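Local coordinates for protein N-acetyl-beta-D glucosaminidase (Rhizomucor miehei CAU432, PDB 4ZM6) that probably hydrolyses terminal beta-linked N-acetylhexosamine residues as a family 3 glycoside hydrolase, and binds acetyl-CoA in a GCN5-related region that probably acts as a glucosamine N-acetyltransferase, at residues K701-F713 against R807-A819. Sequence-based numbering, arbitrary orientation.
With SO4 (sulfate ion), chain D.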
loop_
_atom_site.group_PDB
_atom_site.type_symbol
_atom_site.label_atom_id
_atom_site.label_comp_id
_atom_site.label_asym_id
_atom_site.label_seq_id
_atom_site.Cartn_x
_atom_site.Cartn_y
_atom_site.Cartn_z
ATOM N N LYS A 701 51.859 22.843 -29.276
ATOM C CA LYS A 701 51.532 24.092 -28.579
ATOM C C LYS A 701 51.145 23.806 -27.128
ATOM O O LYS A 701 51.552 24.520 -26.207
ATOM C CB LYS A 701 50.386 24.849 -29.274
ATOM C CG LYS A 701 50.506 24.978 -30.790
ATOM C CD LYS A 701 49.650 23.948 -31.529
ATOM C CE LYS A 701 50.301 23.481 -32.823
ATOM N NZ LYS A 701 49.762 22.166 -33.270
ATOM N N ILE A 702 50.379 22.734 -26.939
ATOM C CA ILE A 702 49.836 22.374 -25.633
ATOM C C ILE A 702 50.923 21.736 -24.765
ATOM O O ILE A 702 51.037 22.046 -23.573
ATOM C CB ILE A 702 48.614 21.436 -25.778
ATOM C CG1 ILE A 702 47.622 22.022 -26.805
ATOM C CG2 ILE A 702 47.940 21.216 -24.428
ATOM C CD1 ILE A 702 46.240 21.399 -26.811
ATOM N N GLN A 703 51.724 20.859 -25.370
ATOM C CA GLN A 703 52.894 20.282 -24.704
ATOM C C GLN A 703 53.807 21.373 -24.181
ATOM O O GLN A 703 54.227 21.340 -23.027
ATOM C CB GLN A 703 53.693 19.413 -25.670
ATOM C CG GLN A 703 52.961 18.172 -26.147
ATOM C CD GLN A 703 53.901 17.070 -26.593
ATOM O OE1 GLN A 703 54.964 16.879 -26.005
ATOM N NE2 GLN A 703 53.514 16.334 -27.631
ATOM N N ALA A 704 54.112 22.332 -25.053
ATOM C CA ALA A 704 54.950 23.480 -24.711
ATOM C C ALA A 704 54.316 24.339 -23.620
ATOM O O ALA A 704 55.001 24.769 -22.690
ATOM C CB ALA A 704 55.214 24.322 -25.949
ATOM N N ARG A 705 53.011 24.580 -23.740
ATOM C CA ARG A 705 52.270 25.360 -22.743
ATOM C C ARG A 705 52.303 24.674 -21.372
ATOM O O ARG A 705 52.646 25.302 -20.364
ATOM C CB ARG A 705 50.820 25.567 -23.197
ATOM C CG ARG A 705 50.024 26.579 -22.383
ATOM C CD ARG A 705 50.163 27.998 -22.915
ATOM N NE ARG A 705 49.069 28.857 -22.455
ATOM C CZ ARG A 705 47.836 28.875 -22.970
ATOM N NH1 ARG A 705 47.505 28.075 -23.981
ATOM N NH2 ARG A 705 46.921 29.698 -22.463
ATOM N N MET A 706 51.958 23.389 -21.342
ATOM C CA MET A 706 51.963 22.634 -20.082
ATOM C C MET A 706 53.364 22.470 -19.513
ATOM O O MET A 706 53.533 22.432 -18.292
ATOM C CB MET A 706 51.286 21.265 -20.236
ATOM C CG MET A 706 49.922 21.152 -19.557
ATOM S SD MET A 706 48.649 22.266 -20.173
ATOM C CE MET A 706 48.821 23.715 -19.134
ATOM N N LEU A 707 54.354 22.371 -20.396
ATOM C CA LEU A 707 55.756 22.370 -19.992
ATOM C C LEU A 707 56.119 23.714 -19.370
ATOM O O LEU A 707 56.671 23.759 -18.270
ATOM C CB LEU A 707 56.666 22.072 -21.189
ATOM C CG LEU A 707 58.182 22.130 -20.944
ATOM C CD1 LEU A 707 58.606 21.210 -19.806
ATOM C CD2 LEU A 707 58.933 21.794 -22.226
ATOM N N LYS A 708 55.784 24.801 -20.061
ATOM C CA LYS A 708 56.072 26.154 -19.569
ATOM C C LYS A 708 55.368 26.475 -18.245
ATOM O O LYS A 708 55.969 27.071 -17.355
ATOM C CB LYS A 708 55.707 27.211 -20.620
ATOM C CG LYS A 708 56.168 28.612 -20.238
ATOM C CD LYS A 708 56.261 29.556 -21.429
ATOM C CE LYS A 708 57.183 30.729 -21.115
ATOM N NZ LYS A 708 57.356 31.660 -22.265
ATOM N N GLU A 709 54.104 26.075 -18.121
ATOM C CA GLU A 709 53.333 26.316 -16.898
ATOM C C GLU A 709 53.727 25.389 -15.737
ATOM O O GLU A 709 53.296 25.607 -14.596
ATOM C CB GLU A 709 51.830 26.186 -17.182
ATOM C CG GLU A 709 51.276 27.224 -18.156
ATOM C CD GLU A 709 51.158 28.623 -17.569
ATOM O OE1 GLU A 709 51.445 28.807 -16.365
ATOM O OE2 GLU A 709 50.770 29.545 -18.322
ATOM N N LYS A 710 54.541 24.370 -16.035
ATOM C CA LYS A 710 55.015 23.389 -15.046
ATOM C C LYS A 710 53.854 22.626 -14.407
ATOM O O LYS A 710 53.736 22.535 -13.185
ATOM C CB LYS A 710 55.897 24.043 -13.971
ATOM C CG LYS A 710 57.082 24.824 -14.523
ATOM C CD LYS A 710 58.347 24.637 -13.691
ATOM C CE LYS A 710 58.148 24.941 -12.211
ATOM N NZ LYS A 710 57.498 26.261 -11.970
ATOM N N ILE A 711 53.002 22.084 -15.262
ATOM C CA ILE A 711 51.829 21.348 -14.828
ATOM C C ILE A 711 52.153 19.857 -14.778
ATOM O O ILE A 711 52.772 19.317 -15.698
ATOM C CB ILE A 711 50.653 21.581 -15.802
ATOM C CG1 ILE A 711 50.353 23.085 -15.948
ATOM C CG2 ILE A 711 49.413 20.804 -15.366
ATOM C CD1 ILE A 711 49.761 23.748 -14.723
ATOM N N TRP A 712 51.726 19.199 -13.704
ATOM C CA TRP A 712 51.883 17.757 -13.549
ATOM C C TRP A 712 50.532 17.058 -13.680
ATOM O O TRP A 712 49.568 17.463 -13.043
ATOM C CB TRP A 712 52.470 17.451 -12.176
ATOM C CG TRP A 712 52.717 15.991 -11.926
ATOM C CD1 TRP A 712 53.872 15.311 -12.159
ATOM C CD2 TRP A 712 51.792 15.037 -11.380
ATOM N NE1 TRP A 712 53.730 13.997 -11.793
ATOM C CE2 TRP A 712 52.463 13.800 -11.313
ATOM C CE3 TRP A 712 50.462 15.109 -10.940
ATOM C CZ2 TRP A 712 51.853 12.637 -10.828
ATOM C CZ3 TRP A 712 49.853 13.953 -10.456
ATOM C CH2 TRP A 712 50.552 12.734 -10.406
ATOM N N PHE A 713 50.476 16.001 -14.482
ATOM C CA PHE A 713 49.280 15.162 -14.578
ATOM C C PHE A 713 49.518 13.787 -13.973
ATOM O O PHE A 713 50.651 13.316 -13.922
ATOM C CB PHE A 713 48.855 15.002 -16.035
ATOM C CG PHE A 713 48.534 16.298 -16.706
ATOM C CD1 PHE A 713 47.543 17.129 -16.195
ATOM C CD2 PHE A 713 49.219 16.695 -17.843
ATOM C CE1 PHE A 713 47.242 18.332 -16.811
ATOM C CE2 PHE A 713 48.922 17.892 -18.468
ATOM C CZ PHE A 713 47.931 18.713 -17.953
ATOM N N ARG A 807 42.363 29.610 -14.023
ATOM C CA ARG A 807 41.790 29.684 -15.363
ATOM C C ARG A 807 42.670 30.537 -16.278
ATOM O O ARG A 807 43.370 31.444 -15.817
ATOM C CB ARG A 807 40.357 30.232 -15.303
ATOM C CG ARG A 807 39.380 29.299 -14.600
ATOM C CD ARG A 807 37.989 29.899 -14.431
ATOM N NE ARG A 807 37.902 30.841 -13.309
ATOM C CZ ARG A 807 36.765 31.315 -12.787
ATOM N NH1 ARG A 807 35.578 30.948 -13.269
ATOM N NH2 ARG A 807 36.812 32.167 -11.766
ATOM N N GLY A 808 42.647 30.217 -17.570
ATOM C CA GLY A 808 43.365 30.993 -18.580
ATOM C C GLY A 808 44.846 30.682 -18.710
ATOM O O GLY A 808 45.595 31.480 -19.273
ATOM N N ARG A 809 45.264 29.525 -18.189
ATOM C CA ARG A 809 46.639 29.042 -18.339
ATOM C C ARG A 809 46.721 27.910 -19.360
ATOM O O ARG A 809 47.796 27.356 -19.590
ATOM C CB ARG A 809 47.181 28.555 -16.997
ATOM C CG ARG A 809 47.131 29.596 -15.892
ATOM C CD ARG A 809 47.457 28.991 -14.536
ATOM N NE ARG A 809 48.827 28.487 -14.488
ATOM C CZ ARG A 809 49.283 27.608 -13.598
ATOM N NH1 ARG A 809 48.478 27.115 -12.662
ATOM N NH2 ARG A 809 50.551 27.218 -13.653
ATOM N N GLY A 810 45.585 27.568 -19.966
ATOM C CA GLY A 810 45.525 26.501 -20.966
ATOM C C GLY A 810 45.456 25.097 -20.381
ATOM O O GLY A 810 45.613 24.111 -21.109
ATOM N N ILE A 811 45.206 25.007 -19.072
ATOM C CA ILE A 811 45.201 23.731 -18.356
ATOM C C ILE A 811 44.070 22.820 -18.819
ATOM O O ILE A 811 44.299 21.648 -19.119
ATOM C CB ILE A 811 45.079 23.935 -16.831
ATOM C CG1 ILE A 811 46.352 24.594 -16.288
ATOM C CG2 ILE A 811 44.819 22.606 -16.127
ATOM C CD1 ILE A 811 46.280 25.003 -14.833
ATOM N N GLY A 812 42.857 23.361 -18.869
ATOM C CA GLY A 812 41.687 22.599 -19.288
ATOM C C GLY A 812 41.907 21.843 -20.583
ATOM O O GLY A 812 41.560 20.671 -20.691
ATOM N N ILE A 813 42.506 22.510 -21.562
ATOM C CA ILE A 813 42.746 21.892 -22.869
ATOM C C ILE A 813 43.902 20.905 -22.733
ATOM O O ILE A 813 43.938 19.877 -23.417
ATOM C CB ILE A 813 43.062 22.922 -23.985
ATOM C CG1 ILE A 813 42.186 24.180 -23.855
ATOM C CG2 ILE A 813 42.860 22.286 -25.359
ATOM C CD1 ILE A 813 42.871 25.388 -23.239
ATOM N N GLY A 814 44.843 21.234 -21.850
ATOM C CA GLY A 814 45.950 20.351 -21.524
ATOM C C GLY A 814 45.499 19.030 -20.945
ATOM O O GLY A 814 45.804 17.966 -21.492
ATOM N N ILE A 815 44.760 19.101 -19.841
ATOM C CA ILE A 815 44.284 17.900 -19.155
ATOM C C ILE A 815 43.379 17.040 -20.035
ATOM O O ILE A 815 43.401 15.814 -19.932
ATOM C CB ILE A 815 43.573 18.238 -17.830
ATOM C CG1 ILE A 815 43.417 16.981 -16.979
ATOM C CG2 ILE A 815 42.225 18.896 -18.082
ATOM C CD1 ILE A 815 42.979 17.266 -15.562
ATOM N N VAL A 816 42.597 17.670 -20.904
ATOM C CA VAL A 816 41.789 16.919 -21.863
ATOM C C VAL A 816 42.699 16.245 -22.883
ATOM O O VAL A 816 42.504 15.081 -23.219
ATOM C CB VAL A 816 40.742 17.818 -22.567
ATOM C CG1 VAL A 816 40.155 17.140 -23.795
ATOM C CG2 VAL A 816 39.627 18.171 -21.600
ATOM N N ALA A 817 43.693 16.978 -23.373
ATOM C CA ALA A 817 44.626 16.438 -24.362
ATOM C C ALA A 817 45.409 15.277 -23.762
ATOM O O ALA A 817 45.673 14.273 -24.430
ATOM C CB ALA A 817 45.569 17.526 -24.862
ATOM N N HIS A 818 45.760 15.418 -22.490
ATOM C CA HIS A 818 46.416 14.349 -21.758
ATOM C C HIS A 818 45.497 13.139 -21.634
ATOM O O HIS A 818 45.927 12.008 -21.845
ATOM C CB HIS A 818 46.828 14.831 -20.373
ATOM C CG HIS A 818 47.776 13.907 -19.683
ATOM N ND1 HIS A 818 47.387 13.066 -18.662
ATOM C CD2 HIS A 818 49.096 13.680 -19.880
ATOM C CE1 HIS A 818 48.430 12.369 -18.251
ATOM N NE2 HIS A 818 49.479 12.721 -18.974
ATOM N N ALA A 819 44.231 13.385 -21.301
ATOM C CA ALA A 819 43.224 12.326 -21.230
ATOM C C ALA A 819 43.122 11.547 -22.541
ATOM O O ALA A 819 42.963 10.327 -22.530
ATOM C CB ALA A 819 41.868 12.904 -20.854
HETATM S S SO4 D . 41.478 27.187 -19.048
HETATM O O1 SO4 D . 42.622 27.027 -18.118
HETATM O O2 SO4 D . 41.290 28.625 -19.326
HETATM O O3 SO4 D . 40.238 26.654 -18.436
HETATM O O4 SO4 D . 41.769 26.487 -20.322
#
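In the second N-acetyltransferase domain, the glycine-rich turn leading into helix 811-825 resembles the pyrophosphate-binding loop of GNAT folds; turn and helix pack, through Gly810 and Gly814, against Met706 of helix 700-709. SD of Met706 lies 3.6 Å from CA of Gly814, while its CE reaches CA of Ile811. Beside it, Ile702 sets CG2 against CA of Gly814 (3.6 Å) and CD1 against CG2 of Ile813. The two short helix segments lie 9.8 Å apart between axes and cross at -117°, with glycine backbone where they meet. From strand 711-715, Phe713, its CG beside the backbone N (chi1 -60°), lays CB over the His818 ring, 3.6 Å from the centroid, and CB of His818 returns the CH-pi contact over the Phe713 ring. At the C-terminal end of helix 700-709, Arg809 grips Glu709 side-on: NE (3.2 Å) and NH2 (3.3 Å) both donate to OE1, which lies in the guanidinium plane but is approached from one face of the carboxylate. NH1 of Arg809 is salt-bridged to Glu806. Gly808 N donates to sulfate O2 (2.7 Å), and Ile811 N bonds weakly to O1. This sulfate, probably from the crystallisation liquor, sits by N-cap Gly810, where GNAT folds hold the cofactor's pyrophosphate, and may mimic it.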